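Local atomic coordinates of STING-associated CdnE c-di-GMP synthase (Flavobacteriaceae, PDB entry 6WT8), a protein that synthesises the cyclic dinucleotide c-di-GMP, probably as a second messenger that activates the bacterial STING effector in CBASS anti-phage defence. Residues Y62-N65 with S66-A69; E136-N139 with L140-H143; Y286-V290 with K291-D295; I343-L346 with S347-L350. All coordinates share one frame; numbering follows the deposited sequence.

Contact 1. Residues Y62-N65 with S66-A69; sequences YTMN and SKVA
Met-64 and Val-68 meet one turn apart on a continuous helix, joined by a backbone bond from Val-68 N to Met-64 O at 2.9 Å. Three more bonds of the same i to i+4 kind join Ser-66 to Tyr-62, Lys-67 to Thr-63 and Ala-69 to Asn-65. The longest of the four is Lys-67 N to Thr-63 O at 3.2 Å. Together they satisfy the main chain of this turn, and the side chains determine what each face of the helix meets.

The side-chain van der Waals contacts lie along one flank. Thr-63 sets its methyl CG2 anti to the backbone N (OG1 takes chi1 -60°), and the extended Lys-67 chain runs beside it in the same direction, with CE 3.9 Å from Thr-63 CG2. Closer to the backbone, Lys-67 CG passes 3.5 Å from Thr-63 O. Met-64, a selenomethionine, bends its chain across Lys-67 and over toward Val-68; because it was built in two conformers, the short approach of its CE to Val-68 CG2 is doubtful in detail.

The hydroxyls of the two buried residues find partners beyond the helix. Thr-63 OG1 is hydrogen-bonded to His-98, and Ser-66 OG to both Asp-104 OD1 and Val-105 N, in an Asp-Val-Asp sequence resembling the acidic motif of nucleotidyltransferases. Arg-193 packs against Tyr-62, Asn-65, Ser-66 and Ala-69, while Pro-191 touches Asn-65 and Val-68, so this part of helix 60-81 lies against the start of strand 192-204.

Contact 2. Residues E136-N139 with L140-H143; sequences EILN and LKKH
His-143 turns its ring back alongside the carbonyl of Asn-139, the residue one helical turn before it. Its main-chain N donates to Asn-139 O at 3.2 Å, and the side chain then follows the same oxygen. CB stands 4.0 Å from Asn-139 O. CG, placed anti to the carbonyl carbon by chi1 of -78°, is scarcely nearer, but the ring swings CD2 to 3.2 Å from Asn-139 O, approaching it obliquely. At the tip, NE2 leaves the turn and is hydrogen-bonded to Asn-212 OD1. One carbonyl thus lies beside both the amide and the ring of the same residue, while the far end of the ring is held by Asn-212.

On another side of the helix, Leu-138 and Lys-141 run side by side. Lys-141 CB starts 3.3 Å from Ile-137 O, and a bend at chi3 (71°) brings the ammonium end beside the leucine, with NZ 3.7 Å from Leu-138 CD2. Lys-142 instead lays its CG against Leu-138 O, at 3.4 Å.

Helix 134-146 is a surface helix, and its inner side is marked by Leu-140, which packs on Leu-122, Ala-125 and Leu-126 of helix 119-126 and on Met-209 of helix 206-211. The amide of Asn-139, through ND2 to Lys-210 O, adds a polar tie to the end of that second helix.

Contact 3. Residues Y286-V290 with K291-D295; sequences YNIDV and KKYED
Tyr-293 reaches back to Ile-288 and Val-290 because chi1 of 71° holds its ring between its own backbone N and carbonyl carbon. Asp-289 uses another rotamer: with CG anti to its N, its carboxylate is carried forward over the next residues. There OD1 accepts from Lys-291 N at 2.9 Å, met from above the carboxylate plane, which closes an Asx turn. The same aspartate opens a type I beta turn, since its backbone O takes a bond from Lys-292 N at 3.0 Å. Val-290 O extends the winding by accepting twice. Glu-294 N comes almost straight on to it, with a C=O...N angle of 172°, whereas Tyr-293 N arrives from well above the carbonyl plane.

The phenol ring lies across the isoleucine at about a right angle, and Ile-288 CG2 touches Tyr-293 CD1 at 3.6 Å. Val-290 O sits over one face of the ring. The tyrosine hydroxyl is joined through a water, which lies in the ring plane at the edge, to Ile-288 O; Tyr-293 OH is 2.7 Å from this water. Leu-253 and Met-256 of helix 253-266 and Leu-301 of helix 300-314 pack around the ring.

A second water bridges Asp-289 N and Lys-292 NZ. Lys-292 NZ stays 4.9 Å from Asp-289 OD2, too far for a salt bridge, yet near enough that it would be expected to favour the carboxylate charge. Backbone amides bonded to Asp-289 OD1, Asp-289 O and Val-290 O, two bridging waters and the packing of the tyrosine ring together shape this loop.

Contact 4. Residues I343-L346 with S347-L350; sequences IEFL and SQEL
Ser-347 OG bonds to Glu-344 O at 2.8 Å, a side chain paired with the main chain of the turn before it. Its chi1 of 75° turns the hydroxyl back toward the helix, and the donor meets the carbonyl at a C=O...O angle of 116°. Gln-348 N also donates to Glu-344 O, at 3.0 Å, and the two donors arrive from the same face of the carbonyl plane. Ser-347 N itself holds Ile-343 O at 2.8 Å, so this buried residue is engaged through both its polar hydrogens.

Gln-348 lies alongside Phe-345, pointing the same way, with amide and ring planes almost perpendicular at 82°. Its NE2 comes within 3.6 Å of Phe-345 CD1, an oblique approach. The carbonyl of Phe-345 has two donors of its own: Glu-349 N at 3.1 Å, and a water that also donates to Glu-349 OE2.

Further out, the bend of Glu-349 at chi2 carries its carboxylate to that water on OE2, while OE1 forms a salt bridge with Lys-3. Phe-345 is stacked with the ring of His-269. Leu-346 and Leu-350 pack on helices 253-266 and 300-314, and Ile-343 on Ile-313 of the latter, so this face of helix 336-360 is turned to the neighbouring helices.

Serine here is a case of a hydroxyl accommodated on the buried side of a helix by donating to a carbonyl already used by the helix. Two carbonyls, those of Glu-344 and Phe-345, each take an extra donor, one from a side chain and one from solvent, while the glutamate divides its oxygens between that water and a lysine.

In the fold
The four contacts, all local, sample different parts of one chain. Contacts 3 and 4 are the closest pair, with centres about 20 Å apart and nearest atoms about 9 Å, and both pack against helices 253-266 and 300-314. Contact 1 lies against the sheet; its tie to Asp-104 and Val-105 places it beside what is probably the catalytic region. Contact 2 belongs to a peripheral helix, its centre about 38 Å from that of contact 1. Contacts 2 and 4 stand on opposite sides of the chain's centre, about 47 Å apart between centres, so they lie far apart in the molecule. None of the four touches another.

Contact 1. Residues Y62-N65 with S66-A69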
loop_
_atom_site.group_PDB
_atom_site.type_symbol
_atom_site.label_atom_id
_atom_site.label_comp_id
_atom_site.label_asym_id
_atom_site.label_seq_id
_atom_site.Cartn_x
_atom_site.Cartn_y
_atom_site.Cartn_z
ATOM N N TYR A 62 16.547 1.058 -5.669
ATOM C CA TYR A 62 15.739 2.257 -5.469
ATOM C C TYR A 62 14.994 2.172 -4.154
ATOM O O TYR A 62 14.943 3.133 -3.362
ATOM C CB TYR A 62 14.740 2.399 -6.631
ATOM C CG TYR A 62 15.416 2.609 -7.967
ATOM C CD1 TYR A 62 16.030 3.803 -8.277
ATOM C CD2 TYR A 62 15.433 1.600 -8.907
ATOM C CE1 TYR A 62 16.680 3.978 -9.512
ATOM C CE2 TYR A 62 16.041 1.778 -10.147
ATOM C CZ TYR A 62 16.660 2.949 -10.451
ATOM O OH TYR A 62 17.280 3.039 -11.710
ATOM N N THR A 63 14.428 1.008 -3.905
ATOM C CA THR A 63 13.675 0.757 -2.683
ATOM C C THR A 63 14.575 0.850 -1.464
ATOM O O THR A 63 14.208 1.438 -0.441
ATOM C CB THR A 63 13.054 -0.613 -2.828
ATOM O OG1 THR A 63 12.200 -0.563 -3.993
ATOM C CG2 THR A 63 12.230 -1.017 -1.614
HETATM N N MSE A 64 15.753 0.250 -1.546
HETATM C CA MSE A 64 16.686 0.314 -0.445
HETATM C C MSE A 64 17.145 1.736 -0.203
HETATM O O MSE A 64 17.180 2.192 0.969
HETATM C CB MSE A 64 17.905 -0.574 -0.719
HETATM C CG MSE A 64 18.894 -0.561 0.458
HETATM SE SE MSE A 64 18.142 -1.357 2.091
HETATM C CE MSE A 64 17.360 0.091 3.110
ATOM N N ASN A 65 17.450 2.464 -1.280
ATOM C CA ASN A 65 17.875 3.853 -1.121
ATOM C C ASN A 65 16.794 4.679 -0.436
ATOM O O ASN A 65 17.098 5.524 0.411
ATOM C CB ASN A 65 18.237 4.474 -2.469
ATOM C CG ASN A 65 19.613 4.066 -2.914
ATOM O OD1 ASN A 65 20.444 3.678 -2.093
ATOM N ND2 ASN A 65 19.863 4.161 -4.198
ATOM N N SER A 66 15.520 4.440 -0.774
ATOM C CA SER A 66 14.423 5.169 -0.139
ATOM C C SER A 66 14.407 4.923 1.358
ATOM O O SER A 66 14.282 5.867 2.153
ATOM C CB SER A 66 13.094 4.741 -0.760
ATOM O OG SER A 66 12.044 5.548 -0.202
ATOM N N LYS A 67 14.564 3.681 1.765
ATOM C CA LYS A 67 14.476 3.359 3.181
ATOM C C LYS A 67 15.684 3.883 3.943
ATOM O O LYS A 67 15.558 4.338 5.100
ATOM C CB LYS A 67 14.348 1.831 3.361
ATOM C CG LYS A 67 13.011 1.232 2.837
ATOM C CD LYS A 67 13.038 -0.299 2.909
ATOM C CE LYS A 67 11.770 -0.858 2.277
ATOM N NZ LYS A 67 11.922 -2.383 2.305
ATOM N N VAL A 68 16.871 3.831 3.322
ATOM C CA VAL A 68 18.072 4.392 3.954
ATOM C C VAL A 68 17.931 5.892 4.124
ATOM O O VAL A 68 18.235 6.444 5.204
ATOM C CB VAL A 68 19.319 4.069 3.119
ATOM C CG1 VAL A 68 20.559 4.879 3.653
ATOM C CG2 VAL A 68 19.615 2.590 3.161
ATOM N N ALA A 69 17.435 6.581 3.081
ATOM C CA ALA A 69 17.233 8.024 3.191
ATOM C C ALA A 69 16.274 8.351 4.333
ATOM O O ALA A 69 16.516 9.262 5.127
ATOM C CB ALA A 69 16.711 8.622 1.877
#

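Contact 2. Residues E136-N139 with L140-H143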
loop_
_atom_site.group_PDB
_atom_site.type_symbol
_atom_site.label_atom_id
_atom_site.label_comp_id
_atom_site.label_asym_id
_atom_site.label_seq_id
_atom_site.Cartn_x
_atom_site.Cartn_y
_atom_site.Cartn_z
ATOM N N GLU A 136 -9.260 -11.369 24.837
ATOM C CA GLU A 136 -9.745 -10.065 24.386
ATOM C C GLU A 136 -10.288 -9.273 25.563
ATOM O O GLU A 136 -10.108 -8.045 25.639
ATOM C CB GLU A 136 -10.844 -10.236 23.343
ATOM C CG GLU A 136 -10.399 -10.837 22.027
ATOM C CD GLU A 136 -11.584 -11.129 21.099
ATOM O OE1 GLU A 136 -12.700 -11.518 21.561
ATOM O OE2 GLU A 136 -11.402 -11.053 19.886
ATOM N N ILE A 137 -10.978 -9.959 26.474
ATOM C CA ILE A 137 -11.461 -9.272 27.668
ATOM C C ILE A 137 -10.305 -8.691 28.462
ATOM O O ILE A 137 -10.322 -7.524 28.865
ATOM C CB ILE A 137 -12.285 -10.224 28.544
ATOM C CG1 ILE A 137 -13.490 -10.775 27.755
ATOM C CG2 ILE A 137 -12.672 -9.495 29.819
ATOM C CD1 ILE A 137 -14.236 -11.933 28.445
ATOM N N LEU A 138 -9.253 -9.483 28.656
ATOM C CA LEU A 138 -8.129 -8.993 29.448
ATOM C C LEU A 138 -7.441 -7.807 28.773
ATOM O O LEU A 138 -7.059 -6.833 29.440
ATOM C CB LEU A 138 -7.150 -10.134 29.680
ATOM C CG LEU A 138 -7.805 -11.157 30.625
ATOM C CD1 LEU A 138 -6.964 -12.419 30.799
ATOM C CD2 LEU A 138 -8.180 -10.541 31.986
ATOM N N ASN A 139 -7.281 -7.867 27.446
ATOM C CA ASN A 139 -6.660 -6.768 26.723
ATOM C C ASN A 139 -7.492 -5.501 26.838
ATOM O O ASN A 139 -6.968 -4.413 27.117
ATOM C CB ASN A 139 -6.464 -7.159 25.258
ATOM C CG ASN A 139 -5.339 -8.113 25.072
ATOM O OD1 ASN A 139 -4.479 -8.225 25.940
ATOM N ND2 ASN A 139 -5.330 -8.828 23.953
ATOM N N LEU A 140 -8.800 -5.625 26.624
ATOM C CA LEU A 140 -9.669 -4.456 26.710
ATOM C C LEU A 140 -9.644 -3.862 28.099
ATOM O O LEU A 140 -9.607 -2.634 28.260
ATOM C CB LEU A 140 -11.104 -4.854 26.349
ATOM C CG LEU A 140 -11.351 -5.103 24.866
ATOM C CD1 LEU A 140 -12.720 -5.775 24.695
ATOM C CD2 LEU A 140 -11.326 -3.852 24.016
ATOM N N LYS A 141 -9.673 -4.724 29.110
ATOM C CA LYS A 141 -9.711 -4.258 30.493
ATOM C C LYS A 141 -8.463 -3.449 30.805
ATOM O O LYS A 141 -8.539 -2.398 31.467
ATOM C CB LYS A 141 -9.859 -5.458 31.442
ATOM C CG LYS A 141 -10.105 -5.075 32.886
ATOM C CD LYS A 141 -10.379 -6.308 33.756
ATOM C CE LYS A 141 -9.123 -7.146 33.959
ATOM N NZ LYS A 141 -9.390 -8.378 34.749
ATOM N N LYS A 142 -7.308 -3.889 30.294
ATOM C CA LYS A 142 -6.081 -3.142 30.581
ATOM C C LYS A 142 -6.102 -1.772 29.922
ATOM O O LYS A 142 -5.612 -0.797 30.500
ATOM C CB LYS A 142 -4.849 -3.930 30.145
ATOM C CG LYS A 142 -4.554 -5.134 30.994
ATOM C CD LYS A 142 -3.308 -5.876 30.486
ATOM C CE LYS A 142 -3.036 -7.149 31.304
ATOM N NZ LYS A 142 -1.574 -7.432 31.499
ATOM N N HIS A 143 -6.653 -1.663 28.702
ATOM C CA HIS A 143 -6.776 -0.347 28.078
ATOM C C HIS A 143 -7.682 0.561 28.879
ATOM O O HIS A 143 -7.370 1.747 29.076
ATOM C CB HIS A 143 -7.287 -0.477 26.638
ATOM C CG HIS A 143 -6.228 -0.912 25.691
ATOM N ND1 HIS A 143 -5.253 -0.051 25.216
ATOM C CD2 HIS A 143 -5.966 -2.121 25.144
ATOM C CE1 HIS A 143 -4.437 -0.717 24.422
ATOM N NE2 HIS A 143 -4.832 -1.982 24.386
#

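Contact 3. Residues Y286-V290 with K291-D295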
loop_
_atom_site.group_PDB
_atom_site.type_symbol
_atom_site.label_atom_id
_atom_site.label_comp_id
_atom_site.label_asym_id
_atom_site.label_seq_id
_atom_site.Cartn_x
_atom_site.Cartn_y
_atom_site.Cartn_z
ATOM N N TYR A 286 -6.278 -8.663 -3.151
ATOM C CA TYR A 286 -6.272 -9.276 -1.833
ATOM C C TYR A 286 -7.530 -10.102 -1.628
ATOM O O TYR A 286 -7.537 -11.056 -0.830
ATOM C CB TYR A 286 -6.154 -8.138 -0.794
ATOM C CG TYR A 286 -6.075 -8.579 0.642
ATOM C CD1 TYR A 286 -4.889 -8.911 1.212
ATOM C CD2 TYR A 286 -7.222 -8.633 1.415
ATOM C CE1 TYR A 286 -4.842 -9.300 2.547
ATOM C CE2 TYR A 286 -7.187 -9.024 2.761
ATOM C CZ TYR A 286 -5.973 -9.369 3.301
ATOM O OH TYR A 286 -5.901 -9.758 4.619
ATOM N N ASN A 287 -8.631 -9.717 -2.288
ATOM C CA ASN A 287 -9.877 -10.417 -2.044
ATOM C C ASN A 287 -9.944 -11.761 -2.798
ATOM O O ASN A 287 -10.829 -12.578 -2.503
ATOM C CB ASN A 287 -11.018 -9.456 -2.410
ATOM C CG ASN A 287 -12.388 -10.083 -2.294
ATOM O OD1 ASN A 287 -13.068 -10.262 -3.306
ATOM N ND2 ASN A 287 -12.753 -10.441 -1.115
ATOM N N ILE A 288 -9.035 -12.014 -3.753
ATOM C CA ILE A 288 -9.072 -13.272 -4.494
ATOM C C ILE A 288 -8.696 -14.417 -3.553
ATOM O O ILE A 288 -7.758 -14.313 -2.755
ATOM C CB ILE A 288 -8.135 -13.194 -5.726
ATOM C CG1 ILE A 288 -8.640 -12.112 -6.696
ATOM C CG2 ILE A 288 -8.088 -14.529 -6.495
ATOM C CD1 ILE A 288 -7.735 -11.803 -7.895
ATOM N N ASP A 289 -9.418 -15.538 -3.659
ATOM C CA ASP A 289 -9.183 -16.690 -2.793
ATOM C C ASP A 289 -7.832 -17.284 -3.146
ATOM O O ASP A 289 -7.627 -17.654 -4.304
ATOM C CB ASP A 289 -10.307 -17.713 -3.021
ATOM C CG ASP A 289 -10.132 -19.030 -2.221
ATOM O OD1 ASP A 289 -9.095 -19.313 -1.547
ATOM O OD2 ASP A 289 -11.099 -19.829 -2.292
ATOM N N VAL A 290 -6.908 -17.383 -2.163
ATOM C CA VAL A 290 -5.558 -17.834 -2.506
ATOM C C VAL A 290 -5.554 -19.222 -3.111
ATOM O O VAL A 290 -4.655 -19.547 -3.895
ATOM C CB VAL A 290 -4.576 -17.828 -1.321
ATOM C CG1 VAL A 290 -4.212 -16.412 -0.937
ATOM C CG2 VAL A 290 -5.096 -18.707 -0.136
ATOM N N LYS A 291 -6.510 -20.086 -2.737
ATOM C CA LYS A 291 -6.462 -21.445 -3.279
ATOM C C LYS A 291 -6.653 -21.457 -4.790
ATOM O O LYS A 291 -6.284 -22.441 -5.449
ATOM C CB LYS A 291 -7.503 -22.347 -2.608
ATOM C CG LYS A 291 -7.207 -22.498 -1.143
ATOM C CD LYS A 291 -7.748 -23.807 -0.575
ATOM C CE LYS A 291 -6.923 -24.196 0.630
ATOM N NZ LYS A 291 -6.979 -23.098 1.640
ATOM N N LYS A 292 -7.234 -20.402 -5.351
ATOM C CA LYS A 292 -7.452 -20.375 -6.786
ATOM C C LYS A 292 -6.193 -20.088 -7.560
ATOM O O LYS A 292 -6.154 -20.416 -8.738
ATOM C CB LYS A 292 -8.501 -19.338 -7.152
ATOM C CG LYS A 292 -9.851 -19.724 -6.534
ATOM C CD LYS A 292 -10.888 -18.677 -6.854
ATOM C CE LYS A 292 -12.237 -19.043 -6.178
ATOM N NZ LYS A 292 -13.254 -17.964 -6.239
ATOM N N TYR A 293 -5.147 -19.552 -6.914
ATOM C CA TYR A 293 -3.999 -19.145 -7.693
ATOM C C TYR A 293 -2.628 -19.427 -7.072
ATOM O O TYR A 293 -1.618 -19.195 -7.757
ATOM C CB TYR A 293 -4.111 -17.644 -8.026
ATOM C CG TYR A 293 -3.921 -16.678 -6.874
ATOM C CD1 TYR A 293 -4.998 -16.285 -6.073
ATOM C CD2 TYR A 293 -2.644 -16.216 -6.566
ATOM C CE1 TYR A 293 -4.795 -15.367 -5.025
ATOM C CE2 TYR A 293 -2.437 -15.305 -5.592
ATOM C CZ TYR A 293 -3.509 -14.917 -4.808
ATOM O OH TYR A 293 -3.276 -14.024 -3.763
ATOM N N GLU A 294 -2.539 -19.894 -5.815
ATOM C CA GLU A 294 -1.230 -20.005 -5.190
ATOM C C GLU A 294 -0.300 -21.003 -5.875
ATOM O O GLU A 294 0.920 -20.921 -5.662
ATOM C CB GLU A 294 -1.376 -20.373 -3.727
ATOM C CG GLU A 294 -1.909 -21.790 -3.492
ATOM C CD GLU A 294 -2.062 -22.017 -2.003
ATOM O OE1 GLU A 294 -2.927 -21.337 -1.425
ATOM O OE2 GLU A 294 -1.281 -22.792 -1.413
ATOM N N ASP A 295 -0.816 -21.916 -6.705
ATOM C CA ASP A 295 0.064 -22.872 -7.385
ATOM C C ASP A 295 0.079 -22.650 -8.885
ATOM O O ASP A 295 0.603 -23.490 -9.629
ATOM C CB ASP A 295 -0.351 -24.308 -7.058
ATOM C CG ASP A 295 -0.059 -24.664 -5.617
ATOM O OD1 ASP A 295 1.020 -24.282 -5.115
ATOM O OD2 ASP A 295 -0.885 -25.392 -5.014
HETATM O O HOH W 1 -5.459 -12.844 -2.785
HETATM O O HOH W 2 -11.708 -15.597 -5.510
#

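Contact 4. Residues I343-L346 with S347-L350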
loop_
_atom_site.group_PDB
_atom_site.type_symbol
_atom_site.label_atom_id
_atom_site.label_comp_id
_atom_site.label_asym_id
_atom_site.label_seq_id
_atom_site.Cartn_x
_atom_site.Cartn_y
_atom_site.Cartn_z
ATOM N N ILE A 343 -12.520 -0.455 -14.390
ATOM C CA ILE A 343 -12.394 -1.921 -14.338
ATOM C C ILE A 343 -12.654 -2.504 -15.723
ATOM O O ILE A 343 -11.967 -3.437 -16.152
ATOM C CB ILE A 343 -13.364 -2.520 -13.295
ATOM C CG1 ILE A 343 -13.081 -1.925 -11.907
ATOM C CG2 ILE A 343 -13.308 -4.073 -13.268
ATOM C CD1 ILE A 343 -11.685 -2.218 -11.407
ATOM N N GLU A 344 -13.691 -2.000 -16.434
ATOM C CA GLU A 344 -13.962 -2.505 -17.791
ATOM C C GLU A 344 -12.769 -2.264 -18.739
ATOM O O GLU A 344 -12.410 -3.152 -19.526
ATOM C CB GLU A 344 -15.226 -1.860 -18.372
ATOM C CG GLU A 344 -16.487 -2.302 -17.670
ATOM C CD GLU A 344 -17.735 -1.489 -18.036
ATOM O OE1 GLU A 344 -17.739 -0.795 -19.084
ATOM O OE2 GLU A 344 -18.702 -1.535 -17.248
ATOM N N PHE A 345 -12.152 -1.076 -18.720
ATOM C CA PHE A 345 -10.974 -0.871 -19.570
ATOM C C PHE A 345 -9.837 -1.781 -19.157
ATOM O O PHE A 345 -9.104 -2.306 -20.024
ATOM C CB PHE A 345 -10.554 0.614 -19.514
ATOM C CG PHE A 345 -11.407 1.513 -20.370
ATOM C CD1 PHE A 345 -11.610 1.211 -21.711
ATOM C CD2 PHE A 345 -11.986 2.655 -19.832
ATOM C CE1 PHE A 345 -12.357 2.099 -22.507
ATOM C CE2 PHE A 345 -12.728 3.527 -20.645
ATOM C CZ PHE A 345 -12.936 3.218 -21.953
ATOM N N LEU A 346 -9.652 -1.996 -17.856
ATOM C CA LEU A 346 -8.591 -2.931 -17.435
ATOM C C LEU A 346 -8.891 -4.341 -17.920
ATOM O O LEU A 346 -7.981 -5.048 -18.372
ATOM C CB LEU A 346 -8.473 -2.958 -15.908
ATOM C CG LEU A 346 -7.902 -1.716 -15.271
ATOM C CD1 LEU A 346 -7.915 -1.938 -13.751
ATOM C CD2 LEU A 346 -6.464 -1.438 -15.721
ATOM N N SER A 347 -10.146 -4.783 -17.828
ATOM C CA SER A 347 -10.466 -6.131 -18.276
ATOM C C SER A 347 -10.257 -6.267 -19.778
ATOM O O SER A 347 -9.803 -7.333 -20.239
ATOM C CB SER A 347 -11.882 -6.473 -17.847
ATOM O OG SER A 347 -12.801 -5.809 -18.669
ATOM N N GLN A 348 -10.517 -5.211 -20.551
ATOM C CA GLN A 348 -10.239 -5.268 -21.981
ATOM C C GLN A 348 -8.746 -5.415 -22.269
ATOM O O GLN A 348 -8.355 -6.168 -23.179
ATOM C CB GLN A 348 -10.802 -4.000 -22.632
ATOM C CG GLN A 348 -12.342 -3.977 -22.658
ATOM C CD GLN A 348 -12.964 -2.606 -23.114
ATOM O OE1 GLN A 348 -14.179 -2.371 -22.966
ATOM N NE2 GLN A 348 -12.132 -1.722 -23.663
ATOM N N GLU A 349 -7.883 -4.756 -21.481
ATOM C CA GLU A 349 -6.453 -4.945 -21.670
ATOM C C GLU A 349 -6.070 -6.372 -21.350
ATOM O O GLU A 349 -5.291 -6.981 -22.092
ATOM C CB GLU A 349 -5.620 -4.011 -20.765
ATOM C CG GLU A 349 -5.850 -2.508 -21.030
ATOM C CD GLU A 349 -5.338 -2.072 -22.386
ATOM O OE1 GLU A 349 -4.594 -2.850 -23.036
ATOM O OE2 GLU A 349 -5.746 -0.988 -22.854
ATOM N N LEU A 350 -6.579 -6.930 -20.240
ATOM C CA LEU A 350 -6.240 -8.331 -19.928
ATOM C C LEU A 350 -6.757 -9.279 -21.007
ATOM O O LEU A 350 -6.082 -10.266 -21.334
ATOM C CB LEU A 350 -6.822 -8.746 -18.564
ATOM C CG LEU A 350 -6.299 -7.937 -17.403
ATOM C CD1 LEU A 350 -7.125 -8.245 -16.167
ATOM C CD2 LEU A 350 -4.875 -8.355 -17.145
HETATM O O HOH W 3 -8.697 -0.905 -22.518
#